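Local coordinates for Cas13d (uncultured Ruminococcus sp, PDB 6IV9), which probably matures its CRISPR RNA and cleaves target RNA by means of two HEPN ribonuclease domains, and is bound here to its crRNA, at residues E84-N89 and T95-K100; A288-H293 and F301-F306; L795-K798 and L803-C806; A353-R358 and Y415-V420. The protein carries 2 engineered substitutions. All blocks are in the same frame, centred on the assembly; numbering follows the deposited sequence.

Contact 1. Residues E84-N89 and T95-K100; sequences EYEVDN and TQLSSK
E86 and T95 form the hydrogen-bonded pair of an antiparallel beta hairpin, built from strands 81-88 and 94-96, in which the short second strand makes one edge of a four-stranded sheet. The pair is joined by E86 N to T95 O and by T95 N to E86 O, each 2.9 Å. A water bridges E86 O and T95 OG1.

One step along, Y85 and Q96 make the non-hydrogen-bonded pair. The tyrosine ring slants across the glutamine chain, CE2 of Y85 3.9 Å from CB of Q96, with ring and amide planes 48° apart. The ring's hydroxyl is fixed by the backbone of I105 and L107 in the neighbouring three-stranded sheet. On the other face, L97 sends CD1 against the Y85-E86 peptide, 3.9 Å from Y85 C.

Beyond Q96 the regular ladder ends, but E84 O still accepts L97 N at 2.8 Å and, weakly, S98 N. E84 and Y85 both face I72 of strand 69-75, a classic beta bulge on the side of strand 81-88 that looks into the sheet.

The E84 side chain starts out away from the second strand and is folded back by a bend at chi2 (-85°), bringing its buried carboxylate to S98. There it has several donors: OE2 takes S74 OG and N104 N, and OE1 also takes S103 OG. S98 OG donates to E84 OE1 over 2.8 Å, arriving 41° above the carboxylate plane.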
loop_
_atom_site.group_PDB
_atom_site.type_symbol
_atom_site.label_atom_id
_atom_site.label_comp_id
_atom_site.label_asym_id
_atom_site.label_seq_id
_atom_site.Cartn_x
_atom_site.Cartn_y
_atom_site.Cartn_z
ATOM N N GLU A 84 -25.964 -7.649 20.202
ATOM C CA GLU A 84 -26.680 -8.859 20.638
ATOM C C GLU A 84 -27.150 -8.721 22.079
ATOM O O GLU A 84 -28.311 -8.971 22.341
ATOM C CB GLU A 84 -25.745 -10.059 20.542
ATOM C CG GLU A 84 -25.418 -10.469 19.121
ATOM C CD GLU A 84 -26.420 -11.403 18.470
ATOM O OE1 GLU A 84 -27.448 -11.644 19.062
ATOM O OE2 GLU A 84 -26.153 -11.873 17.386
ATOM N N TYR A 85 -26.242 -8.392 22.984
ATOM C CA TYR A 85 -26.650 -8.346 24.401
ATOM C C TYR A 85 -26.009 -7.193 25.149
ATOM O O TYR A 85 -24.940 -6.768 24.811
ATOM C CB TYR A 85 -26.184 -9.609 25.119
ATOM C CG TYR A 85 -26.791 -10.877 24.595
ATOM C CD1 TYR A 85 -26.198 -11.558 23.559
ATOM C CD2 TYR A 85 -27.955 -11.385 25.126
ATOM C CE1 TYR A 85 -26.740 -12.718 23.055
ATOM C CE2 TYR A 85 -28.512 -12.548 24.639
ATOM C CZ TYR A 85 -27.907 -13.209 23.591
ATOM O OH TYR A 85 -28.435 -14.352 23.089
ATOM N N GLU A 86 -26.713 -6.745 26.174
ATOM C CA GLU A 86 -26.169 -5.770 27.132
ATOM C C GLU A 86 -26.049 -6.539 28.445
ATOM O O GLU A 86 -27.003 -7.182 28.806
ATOM C CB GLU A 86 -27.099 -4.579 27.275
ATOM C CG GLU A 86 -26.649 -3.628 28.346
ATOM C CD GLU A 86 -27.658 -2.528 28.549
ATOM O OE1 GLU A 86 -28.234 -2.083 27.564
ATOM O OE2 GLU A 86 -27.870 -2.152 29.678
ATOM N N VAL A 87 -24.891 -6.498 29.081
ATOM C CA VAL A 87 -24.653 -7.249 30.341
ATOM C C VAL A 87 -24.278 -6.262 31.441
ATOM O O VAL A 87 -23.529 -5.352 31.168
ATOM C CB VAL A 87 -23.554 -8.310 30.162
ATOM C CG1 VAL A 87 -23.254 -9.055 31.442
ATOM C CG2 VAL A 87 -23.862 -9.268 29.038
ATOM N N ASP A 88 -24.828 -6.453 32.632
ATOM C CA ASP A 88 -24.500 -5.566 33.768
ATOM C C ASP A 88 -23.245 -6.113 34.438
ATOM O O ASP A 88 -23.238 -7.269 34.767
ATOM C CB ASP A 88 -25.642 -5.460 34.777
ATOM C CG ASP A 88 -25.294 -4.523 35.907
ATOM O OD1 ASP A 88 -24.617 -4.950 36.833
ATOM O OD2 ASP A 88 -25.658 -3.371 35.810
ATOM N N ASN A 89 -22.229 -5.279 34.604
ATOM C CA ASN A 89 -20.947 -5.716 35.201
ATOM C C ASN A 89 -21.116 -6.152 36.656
ATOM O O ASN A 89 -20.335 -6.967 37.077
ATOM C CB ASN A 89 -19.865 -4.644 35.088
ATOM C CG ASN A 89 -19.461 -4.395 33.657
ATOM O OD1 ASN A 89 -19.632 -5.258 32.823
ATOM N ND2 ASN A 89 -18.950 -3.215 33.375
ATOM N N THR A 95 -29.570 -8.515 28.876
ATOM C CA THR A 95 -30.738 -8.077 28.098
ATOM C C THR A 95 -30.418 -8.321 26.632
ATOM O O THR A 95 -29.389 -7.860 26.205
ATOM C CB THR A 95 -30.986 -6.585 28.319
ATOM O OG1 THR A 95 -31.175 -6.396 29.715
ATOM C CG2 THR A 95 -32.166 -6.056 27.543
ATOM N N GLN A 96 -31.290 -9.020 25.920
ATOM C CA GLN A 96 -31.056 -9.274 24.489
ATOM C C GLN A 96 -31.497 -8.045 23.701
ATOM O O GLN A 96 -32.619 -7.601 23.891
ATOM C CB GLN A 96 -31.779 -10.527 24.019
ATOM C CG GLN A 96 -31.507 -10.847 22.564
ATOM C CD GLN A 96 -31.997 -12.216 22.176
ATOM O OE1 GLN A 96 -32.269 -13.057 23.015
ATOM N NE2 GLN A 96 -32.110 -12.442 20.889
ATOM N N LEU A 97 -30.596 -7.513 22.887
ATOM C CA LEU A 97 -30.871 -6.324 22.051
ATOM C C LEU A 97 -31.277 -6.771 20.647
ATOM O O LEU A 97 -32.004 -6.049 19.993
ATOM C CB LEU A 97 -29.601 -5.475 21.995
ATOM C CG LEU A 97 -29.015 -5.073 23.339
ATOM C CD1 LEU A 97 -27.703 -4.341 23.174
ATOM C CD2 LEU A 97 -29.989 -4.219 24.108
ATOM N N SER A 98 -30.751 -7.907 20.211
ATOM C CA SER A 98 -31.030 -8.450 18.866
ATOM C C SER A 98 -32.430 -9.063 18.777
ATOM O O SER A 98 -32.946 -9.518 19.780
ATOM C CB SER A 98 -29.991 -9.450 18.479
ATOM O OG SER A 98 -29.947 -10.512 19.400
ATOM N N SER A 99 -32.994 -9.027 17.576
ATOM C CA SER A 99 -34.288 -9.671 17.258
ATOM C C SER A 99 -34.051 -11.172 17.105
ATOM O O SER A 99 -32.919 -11.575 16.928
ATOM C CB SER A 99 -34.842 -9.119 15.996
ATOM O OG SER A 99 -34.051 -9.525 14.905
ATOM N N LYS A 100 -35.111 -11.963 17.105
ATOM C CA LYS A 100 -34.954 -13.427 16.940
ATOM C C LYS A 100 -34.334 -13.717 15.575
ATOM O O LYS A 100 -33.587 -14.659 15.479
ATOM C CB LYS A 100 -36.310 -14.124 17.010
ATOM C CG LYS A 100 -36.294 -15.583 16.591
ATOM C CD LYS A 100 -37.326 -16.409 17.327
ATOM C CE LYS A 100 -38.742 -16.017 16.980
ATOM N NZ LYS A 100 -39.722 -16.968 17.555
HETATM O O HOH W 1 -28.797 -6.021 31.306
#

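Contact 2. Residues A288-H293 and F301-F306; sequences AQCVFH and FDLYSF. Engineered in segment 288-293: A288 (natural residue Arg).
C290 meets L303 in a small, buried apolar contact between the last turn of helix 267-291 and the loop that leads from it to helix 306-309. The cysteine points its CB at the leucine, 3.7 Å from L303 CG, while SG lies over the leucine backbone, 3.7 Å from L303 N. L303 has its CG anti to the backbone N (chi1 -156°), which sets the branch carbon against the cysteine; farther out, its CD1 rests on one face of the Y304 ring.

D302 borders this patch, with OD1 4.0 Å from C290 SG. The stronger partners of its carboxylate are elsewhere: a salt bridge from OD2 to R300 and a hydrogen bond from Q286 NE2 to OD1. Its carbonyl is also used, since D302 O accepts both S305 N, at 3.2 Å, and F306 N, at 2.9 Å, drawing residues 302-306 into a turn.

Just past C290 the chain leaves the helix at F292, whose ring packs on helices 168-197 and 713-760. V291 O accepts a bond from H750, and H293 N donates to E753, so helix 713-760 holds the exit from the helix. The segment begins with A288, an engineered alanine where the natural residue is Arg. With that arginine and H293 five positions on, the native sequence fits the R-X4-H motif of HEPN ribonucleases.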
loop_
_atom_site.group_PDB
_atom_site.type_symbol
_atom_site.label_atom_id
_atom_site.label_comp_id
_atom_site.label_asym_id
_atom_site.label_seq_id
_atom_site.Cartn_x
_atom_site.Cartn_y
_atom_site.Cartn_z
ATOM N N ALA A 288 2.634 15.817 4.446
ATOM C CA ALA A 288 3.909 15.499 5.118
ATOM C C ALA A 288 4.035 16.329 6.394
ATOM O O ALA A 288 4.448 15.805 7.385
ATOM C CB ALA A 288 5.056 15.741 4.187
ATOM N N GLN A 289 3.592 17.578 6.354
ATOM C CA GLN A 289 3.667 18.498 7.518
ATOM C C GLN A 289 2.673 18.098 8.612
ATOM O O GLN A 289 2.767 18.635 9.687
ATOM C CB GLN A 289 3.466 19.938 7.060
ATOM C CG GLN A 289 4.618 20.465 6.234
ATOM C CD GLN A 289 4.239 21.747 5.539
ATOM O OE1 GLN A 289 3.519 22.567 6.072
ATOM N NE2 GLN A 289 4.702 21.911 4.325
ATOM N N CYS A 290 1.701 17.263 8.283
ATOM C CA CYS A 290 0.689 16.826 9.262
ATOM C C CYS A 290 1.062 15.510 9.932
ATOM O O CYS A 290 0.520 15.253 10.968
ATOM C CB CYS A 290 -0.644 16.620 8.574
ATOM S SG CYS A 290 -1.376 18.173 8.023
ATOM N N VAL A 291 1.896 14.694 9.301
ATOM C CA VAL A 291 2.245 13.377 9.896
ATOM C C VAL A 291 3.692 13.342 10.392
ATOM O O VAL A 291 4.063 12.337 10.952
ATOM C CB VAL A 291 1.944 12.245 8.905
ATOM C CG1 VAL A 291 0.461 12.122 8.649
ATOM C CG2 VAL A 291 2.678 12.461 7.606
ATOM N N PHE A 292 4.454 14.403 10.160
ATOM C CA PHE A 292 5.851 14.508 10.642
ATOM C C PHE A 292 6.050 15.871 11.311
ATOM O O PHE A 292 5.401 16.807 10.942
ATOM C CB PHE A 292 6.846 14.262 9.514
ATOM C CG PHE A 292 6.915 12.819 9.104
ATOM C CD1 PHE A 292 7.472 11.873 9.937
ATOM C CD2 PHE A 292 6.391 12.410 7.902
ATOM C CE1 PHE A 292 7.525 10.545 9.563
ATOM C CE2 PHE A 292 6.436 11.084 7.533
ATOM C CZ PHE A 292 7.000 10.158 8.364
ATOM N N HIS A 293 6.950 15.946 12.275
ATOM C CA HIS A 293 7.158 17.233 12.977
ATOM C C HIS A 293 8.278 18.032 12.316
ATOM O O HIS A 293 9.158 17.451 11.701
ATOM C CB HIS A 293 7.344 17.007 14.479
ATOM C CG HIS A 293 6.161 16.357 15.104
ATOM N ND1 HIS A 293 5.629 15.192 14.626
ATOM C CD2 HIS A 293 5.373 16.731 16.122
ATOM C CE1 HIS A 293 4.589 14.857 15.342
ATOM N NE2 HIS A 293 4.411 15.785 16.265
ATOM N N PHE A 301 -2.250 20.537 12.328
ATOM C CA PHE A 301 -3.410 19.790 12.861
ATOM C C PHE A 301 -4.564 19.761 11.858
ATOM O O PHE A 301 -5.618 19.285 12.221
ATOM C CB PHE A 301 -3.845 20.449 14.169
ATOM C CG PHE A 301 -2.902 20.163 15.301
ATOM C CD1 PHE A 301 -2.983 18.977 16.001
ATOM C CD2 PHE A 301 -1.892 21.042 15.616
ATOM C CE1 PHE A 301 -2.094 18.688 17.017
ATOM C CE2 PHE A 301 -1.005 20.758 16.636
ATOM C CZ PHE A 301 -1.113 19.586 17.334
ATOM N N ASP A 302 -4.328 20.203 10.631
ATOM C CA ASP A 302 -5.419 20.360 9.641
ATOM C C ASP A 302 -5.402 19.294 8.540
ATOM O O ASP A 302 -5.935 19.566 7.495
ATOM C CB ASP A 302 -5.500 21.794 9.127
ATOM C CG ASP A 302 -4.239 22.308 8.469
ATOM O OD1 ASP A 302 -3.219 21.680 8.613
ATOM O OD2 ASP A 302 -4.312 23.339 7.827
ATOM N N LEU A 303 -4.934 18.090 8.840
ATOM C CA LEU A 303 -4.840 17.009 7.823
ATOM C C LEU A 303 -6.218 16.727 7.229
ATOM O O LEU A 303 -6.319 16.544 6.049
ATOM C CB LEU A 303 -4.385 15.744 8.554
ATOM C CG LEU A 303 -3.676 14.662 7.754
ATOM C CD1 LEU A 303 -3.935 13.289 8.319
ATOM C CD2 LEU A 303 -3.947 14.738 6.277
ATOM N N TYR A 304 -7.237 16.693 8.067
ATOM C CA TYR A 304 -8.574 16.289 7.585
ATOM C C TYR A 304 -9.435 17.460 7.133
ATOM O O TYR A 304 -10.444 17.199 6.551
ATOM C CB TYR A 304 -9.247 15.449 8.664
ATOM C CG TYR A 304 -8.389 14.293 9.091
ATOM C CD1 TYR A 304 -8.188 13.226 8.245
ATOM C CD2 TYR A 304 -7.738 14.288 10.304
ATOM C CE1 TYR A 304 -7.381 12.166 8.601
ATOM C CE2 TYR A 304 -6.935 13.232 10.683
ATOM C CZ TYR A 304 -6.760 12.164 9.829
ATOM O OH TYR A 304 -5.984 11.111 10.169
ATOM N N SER A 305 -9.036 18.691 7.408
ATOM C CA SER A 305 -9.888 19.844 7.033
ATOM C C SER A 305 -9.260 20.738 5.962
ATOM O O SER A 305 -10.002 21.377 5.263
ATOM C CB SER A 305 -10.186 20.648 8.255
ATOM O OG SER A 305 -9.000 21.169 8.796
ATOM N N PHE A 306 -7.947 20.679 5.789
ATOM C CA PHE A 306 -7.228 21.653 4.929
ATOM C C PHE A 306 -7.744 21.670 3.494
ATOM O O PHE A 306 -7.803 22.747 2.940
ATOM C CB PHE A 306 -5.712 21.471 5.021
ATOM C CG PHE A 306 -5.135 20.505 4.022
ATOM C CD1 PHE A 306 -4.874 20.910 2.731
ATOM C CD2 PHE A 306 -4.969 19.171 4.332
ATOM C CE1 PHE A 306 -4.383 20.027 1.791
ATOM C CE2 PHE A 306 -4.484 18.285 3.388
ATOM C CZ PHE A 306 -4.188 18.714 2.125
#

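Contact 3. Residues L795-K798 and L803-C806; sequences LFLK and LRKC
R804 reaches across from helix 801-813 and seizes the carbonyls of L797 and K798, the close-set part of this contact. NE of R804 donates to L797 O over 3.1 Å at an N-H...O angle of 162°. The oxygen lies nearly in the guanidinium plane, yet the donor stands 45° out of the carbonyl plane. NH1 adds weak bonds to L797 O and to K798 O, so one edge of the guanidinium spans two successive carbonyls. The bend at chi3 (-47°) of an otherwise extended chain turns that edge to them. NH2 goes to D787 in a salt bridge, holding the group from another direction.

Helices 795-799 and 801-813 follow each other almost directly, and the arginine clasps late carbonyls of the short first helix to the second across this abrupt helix-helix junction. RNA lies along the same junction, F796 packing on a sugar and L803 on a phosphate. A leucine in place of R804 would probably leave the L797 carbonyl without its NE donor and D787 without one of its charged mates.

The side chain of L797 meets R804 only distantly, CD2 4.4 Å from R804 CB, because it packs instead on L782, C783 and I901. The looser, more open side belongs to partly exposed K798, which runs past the guanidinium with CD 4.3 Å from R804 NH1, and its NZ turns off to C786 O.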
loop_
_atom_site.group_PDB
_atom_site.type_symbol
_atom_site.label_atom_id
_atom_site.label_comp_id
_atom_site.label_asym_id
_atom_site.label_seq_id
_atom_site.Cartn_x
_atom_site.Cartn_y
_atom_site.Cartn_z
ATOM N N LEU A 795 2.699 0.611 30.069
ATOM C CA LEU A 795 2.576 -0.781 30.567
ATOM C C LEU A 795 3.625 -1.709 29.959
ATOM O O LEU A 795 3.953 -2.669 30.601
ATOM C CB LEU A 795 1.165 -1.318 30.336
ATOM C CG LEU A 795 0.032 -0.430 30.828
ATOM C CD1 LEU A 795 -1.291 -1.161 30.770
ATOM C CD2 LEU A 795 0.306 0.088 32.219
ATOM N N PHE A 796 4.056 -1.459 28.728
ATOM C CA PHE A 796 5.011 -2.418 28.132
ATOM C C PHE A 796 6.270 -2.478 28.995
ATOM O O PHE A 796 6.707 -3.552 29.322
ATOM C CB PHE A 796 5.466 -1.939 26.754
ATOM C CG PHE A 796 4.444 -2.003 25.650
ATOM C CD1 PHE A 796 3.898 -3.206 25.251
ATOM C CD2 PHE A 796 4.070 -0.862 24.977
ATOM C CE1 PHE A 796 2.976 -3.261 24.225
ATOM C CE2 PHE A 796 3.147 -0.919 23.952
ATOM C CZ PHE A 796 2.607 -2.119 23.581
ATOM N N LEU A 797 6.838 -1.325 29.307
ATOM C CA LEU A 797 8.059 -1.239 30.137
ATOM C C LEU A 797 7.802 -1.625 31.599
ATOM O O LEU A 797 8.654 -2.255 32.176
ATOM C CB LEU A 797 8.624 0.174 30.013
ATOM C CG LEU A 797 9.090 0.536 28.609
ATOM C CD1 LEU A 797 9.537 1.974 28.543
ATOM C CD2 LEU A 797 10.197 -0.391 28.156
ATOM N N LYS A 798 6.689 -1.193 32.179
ATOM C CA LYS A 798 6.443 -1.498 33.606
ATOM C C LYS A 798 6.270 -2.997 33.841
ATOM O O LYS A 798 6.853 -3.504 34.766
ATOM C CB LYS A 798 5.209 -0.745 34.103
ATOM C CG LYS A 798 5.005 -0.761 35.608
ATOM C CD LYS A 798 6.210 -0.261 36.372
ATOM C CE LYS A 798 6.012 -0.204 37.870
ATOM N NZ LYS A 798 7.175 0.399 38.553
ATOM N N LEU A 803 12.670 -7.095 29.738
ATOM C CA LEU A 803 12.761 -6.338 28.469
ATOM C C LEU A 803 13.107 -4.875 28.750
ATOM O O LEU A 803 13.833 -4.303 27.983
ATOM C CB LEU A 803 11.486 -6.528 27.648
ATOM C CG LEU A 803 11.335 -7.939 27.093
ATOM C CD1 LEU A 803 10.051 -8.099 26.308
ATOM C CD2 LEU A 803 12.527 -8.323 26.243
ATOM N N ARG A 804 12.600 -4.310 29.837
ATOM C CA ARG A 804 12.914 -2.900 30.166
ATOM C C ARG A 804 14.424 -2.758 30.373
ATOM O O ARG A 804 14.987 -1.813 29.878
ATOM C CB ARG A 804 12.189 -2.477 31.443
ATOM C CG ARG A 804 12.465 -1.049 31.873
ATOM C CD ARG A 804 12.356 -0.874 33.375
ATOM N NE ARG A 804 11.140 -1.519 33.814
ATOM C CZ ARG A 804 10.842 -1.825 35.053
ATOM N NH1 ARG A 804 9.704 -2.436 35.311
ATOM N NH2 ARG A 804 11.673 -1.524 36.030
ATOM N N LYS A 805 15.027 -3.704 31.081
ATOM C CA LYS A 805 16.483 -3.702 31.344
ATOM C C LYS A 805 17.226 -3.837 30.020
ATOM O O LYS A 805 18.230 -3.182 29.863
ATOM C CB LYS A 805 16.847 -4.832 32.302
ATOM C CG LYS A 805 16.431 -4.593 33.742
ATOM C CD LYS A 805 16.731 -3.190 34.192
ATOM C CE LYS A 805 15.983 -2.748 35.429
ATOM N NZ LYS A 805 15.634 -1.313 35.351
ATOM N N CYS A 806 16.723 -4.673 29.119
ATOM C CA CYS A 806 17.362 -4.863 27.794
ATOM C C CYS A 806 17.341 -3.545 27.023
ATOM O O CYS A 806 18.344 -3.199 26.443
ATOM C CB CYS A 806 16.618 -5.914 26.989
ATOM S SG CYS A 806 16.910 -7.598 27.574
#

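Contact 4. Residues A353-R358 and Y415-V420; sequences ADDIIR and YYRNDV
D355 and R417 bridge two helices whose backbones stay far apart: D355 CA and R417 CA are 10.6 Å distant, and the side chains alone close the gap. They come from opposite directions and meet end-on in a two-pronged salt bridge. NH1 of R417 donates to D355 OD1 over 2.7 Å, and NH2 to D355 OD2 over 2.8 Å. Both bonds are nearly straight, at 172° and 168°, and both use the syn side of the carboxylate. The two planes are turned 28° apart.

R417 sits in a wider pi-type turn at the end of helix 400-418, and a bend at chi2 precedes the reach of its chain to helix 353-366, where it also touches L359. R358, about one turn further along the same helix as the aspartate, adds a long salt bridge from NH2 to D355 OD1, so two arginines share the carboxylate.

Replacing D355 by an alanine removes both acceptors, and would probably leave the R417 guanidinium free to swing and two arginines without the negative charge between them. The paired, straight bonds fix the direction in which guanidinium and carboxylate approach, while solvent around exposed R417 would probably weaken the charge term.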
loop_
_atom_site.group_PDB
_atom_site.type_symbol
_atom_site.label_atom_id
_atom_site.label_comp_id
_atom_site.label_asym_id
_atom_site.label_seq_id
_atom_site.Cartn_x
_atom_site.Cartn_y
_atom_site.Cartn_z
ATOM N N ALA A 353 -31.774 -6.984 -20.868
ATOM C CA ALA A 353 -30.520 -6.409 -21.388
ATOM C C ALA A 353 -30.124 -5.153 -20.606
ATOM O O ALA A 353 -28.946 -4.994 -20.322
ATOM C CB ALA A 353 -30.693 -6.117 -22.849
ATOM N N ASP A 354 -31.084 -4.305 -20.264
ATOM C CA ASP A 354 -30.788 -3.061 -19.512
ATOM C C ASP A 354 -30.206 -3.410 -18.147
ATOM O O ASP A 354 -29.340 -2.706 -17.689
ATOM C CB ASP A 354 -32.055 -2.255 -19.262
ATOM C CG ASP A 354 -32.480 -1.435 -20.458
ATOM O OD1 ASP A 354 -31.882 -1.618 -21.531
ATOM O OD2 ASP A 354 -33.420 -0.647 -20.307
ATOM N N ASP A 355 -30.744 -4.442 -17.522
ATOM C CA ASP A 355 -30.267 -4.902 -16.203
ATOM C C ASP A 355 -28.822 -5.380 -16.326
ATOM O O ASP A 355 -28.040 -5.051 -15.482
ATOM C CB ASP A 355 -31.109 -6.078 -15.737
ATOM C CG ASP A 355 -31.189 -6.154 -14.237
ATOM O OD1 ASP A 355 -30.979 -5.122 -13.609
ATOM O OD2 ASP A 355 -31.446 -7.242 -13.724
ATOM N N ILE A 356 -28.523 -6.129 -17.369
ATOM C CA ILE A 356 -27.153 -6.657 -17.585
ATOM C C ILE A 356 -26.193 -5.485 -17.770
ATOM O O ILE A 356 -25.114 -5.534 -17.230
ATOM C CB ILE A 356 -27.152 -7.619 -18.784
ATOM C CG1 ILE A 356 -27.874 -8.914 -18.423
ATOM C CG2 ILE A 356 -25.750 -7.881 -19.291
ATOM C CD1 ILE A 356 -28.203 -9.761 -19.597
ATOM N N ILE A 357 -26.605 -4.478 -18.521
ATOM C CA ILE A 357 -25.725 -3.314 -18.779
ATOM C C ILE A 357 -25.436 -2.598 -17.458
ATOM O O ILE A 357 -24.301 -2.253 -17.232
ATOM C CB ILE A 357 -26.353 -2.400 -19.842
ATOM C CG1 ILE A 357 -26.344 -3.081 -21.211
ATOM C CG2 ILE A 357 -25.648 -1.069 -19.881
ATOM C CD1 ILE A 357 -27.224 -2.422 -22.241
ATOM N N ARG A 358 -26.451 -2.403 -16.629
ATOM C CA ARG A 358 -26.234 -1.725 -15.334
ATOM C C ARG A 358 -25.321 -2.583 -14.451
ATOM O O ARG A 358 -24.432 -2.030 -13.833
ATOM C CB ARG A 358 -27.579 -1.375 -14.710
ATOM C CG ARG A 358 -28.326 -0.323 -15.513
ATOM C CD ARG A 358 -29.520 0.260 -14.795
ATOM N NE ARG A 358 -30.489 -0.768 -14.502
ATOM C CZ ARG A 358 -31.637 -0.921 -15.142
ATOM N NH1 ARG A 358 -31.992 -0.071 -16.085
ATOM N NH2 ARG A 358 -32.434 -1.922 -14.833
ATOM N N TYR A 415 -24.369 -14.660 -7.344
ATOM C CA TYR A 415 -24.424 -14.392 -5.889
ATOM C C TYR A 415 -25.016 -13.027 -5.543
ATOM O O TYR A 415 -25.467 -12.856 -4.432
ATOM C CB TYR A 415 -23.014 -14.511 -5.329
ATOM C CG TYR A 415 -22.482 -15.913 -5.315
ATOM C CD1 TYR A 415 -22.987 -16.845 -4.438
ATOM C CD2 TYR A 415 -21.473 -16.301 -6.165
ATOM C CE1 TYR A 415 -22.500 -18.132 -4.402
ATOM C CE2 TYR A 415 -20.967 -17.580 -6.138
ATOM C CZ TYR A 415 -21.488 -18.497 -5.254
ATOM O OH TYR A 415 -21.002 -19.750 -5.206
ATOM N N TYR A 416 -24.906 -12.069 -6.448
ATOM C CA TYR A 416 -25.381 -10.694 -6.191
ATOM C C TYR A 416 -26.874 -10.533 -6.468
ATOM O O TYR A 416 -27.479 -9.686 -5.854
ATOM C CB TYR A 416 -24.612 -9.728 -7.078
ATOM C CG TYR A 416 -24.818 -8.273 -6.786
ATOM C CD1 TYR A 416 -24.412 -7.717 -5.591
ATOM C CD2 TYR A 416 -25.389 -7.448 -7.729
ATOM C CE1 TYR A 416 -24.572 -6.372 -5.336
ATOM C CE2 TYR A 416 -25.575 -6.105 -7.483
ATOM C CZ TYR A 416 -25.156 -5.562 -6.286
ATOM O OH TYR A 416 -25.331 -4.237 -6.058
ATOM N N ARG A 417 -27.406 -11.286 -7.420
ATOM C CA ARG A 417 -28.827 -11.118 -7.787
ATOM C C ARG A 417 -29.613 -12.426 -7.686
ATOM O O ARG A 417 -30.582 -12.461 -6.980
ATOM C CB ARG A 417 -28.899 -10.583 -9.215
ATOM C CG ARG A 417 -28.606 -9.096 -9.350
ATOM C CD ARG A 417 -29.458 -8.096 -8.585
ATOM N NE ARG A 417 -29.550 -6.812 -9.267
ATOM C CZ ARG A 417 -30.094 -6.646 -10.471
ATOM N NH1 ARG A 417 -30.067 -5.469 -11.063
ATOM N NH2 ARG A 417 -30.667 -7.657 -11.085
ATOM N N ASN A 418 -29.198 -13.438 -8.427
ATOM C CA ASN A 418 -29.923 -14.725 -8.534
ATOM C C ASN A 418 -29.968 -15.558 -7.254
ATOM O O ASN A 418 -30.998 -16.160 -7.014
ATOM C CB ASN A 418 -29.296 -15.610 -9.600
ATOM C CG ASN A 418 -30.206 -16.755 -9.963
ATOM O OD1 ASN A 418 -31.325 -16.531 -10.392
ATOM N ND2 ASN A 418 -29.740 -17.972 -9.769
ATOM N N ASP A 419 -28.854 -15.687 -6.543
ATOM C CA ASP A 419 -28.827 -16.586 -5.370
ATOM C C ASP A 419 -28.095 -15.925 -4.205
ATOM O O ASP A 419 -27.049 -16.403 -3.824
ATOM C CB ASP A 419 -28.203 -17.909 -5.786
ATOM C CG ASP A 419 -28.517 -19.056 -4.857
ATOM O OD1 ASP A 419 -29.128 -18.801 -3.842
ATOM O OD2 ASP A 419 -28.133 -20.177 -5.176
ATOM N N VAL A 420 -28.682 -14.885 -3.643
ATOM C CA VAL A 420 -28.068 -14.143 -2.512
ATOM C C VAL A 420 -27.916 -15.075 -1.309
ATOM O O VAL A 420 -26.917 -14.973 -0.616
ATOM C CB VAL A 420 -28.897 -12.897 -2.192
ATOM C CG1 VAL A 420 -28.379 -12.176 -0.968
ATOM C CG2 VAL A 420 -28.946 -11.967 -3.385
#

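Following the chain from its N terminus, contact 1 closes first, shutting a hairpin turn of five residues between strands 81-88 and 94-96. Contact 2 then spans seven residues, folding the loop after helix 267-291 back on that helix's end. Contact 4 is the long closure, with 56 largely helical residues between its segments, and joins helices 353-366 and 400-418. Contact 3 comes last, across four residues between helices 795-799 and 801-813. The four stand in series, none nesting or crossing. They lie well apart: the centres of contacts 2 and 3 are about 32 Å apart, while those of contacts 3 and 4, on opposite sides of the chain's centre, are about 57 Å apart.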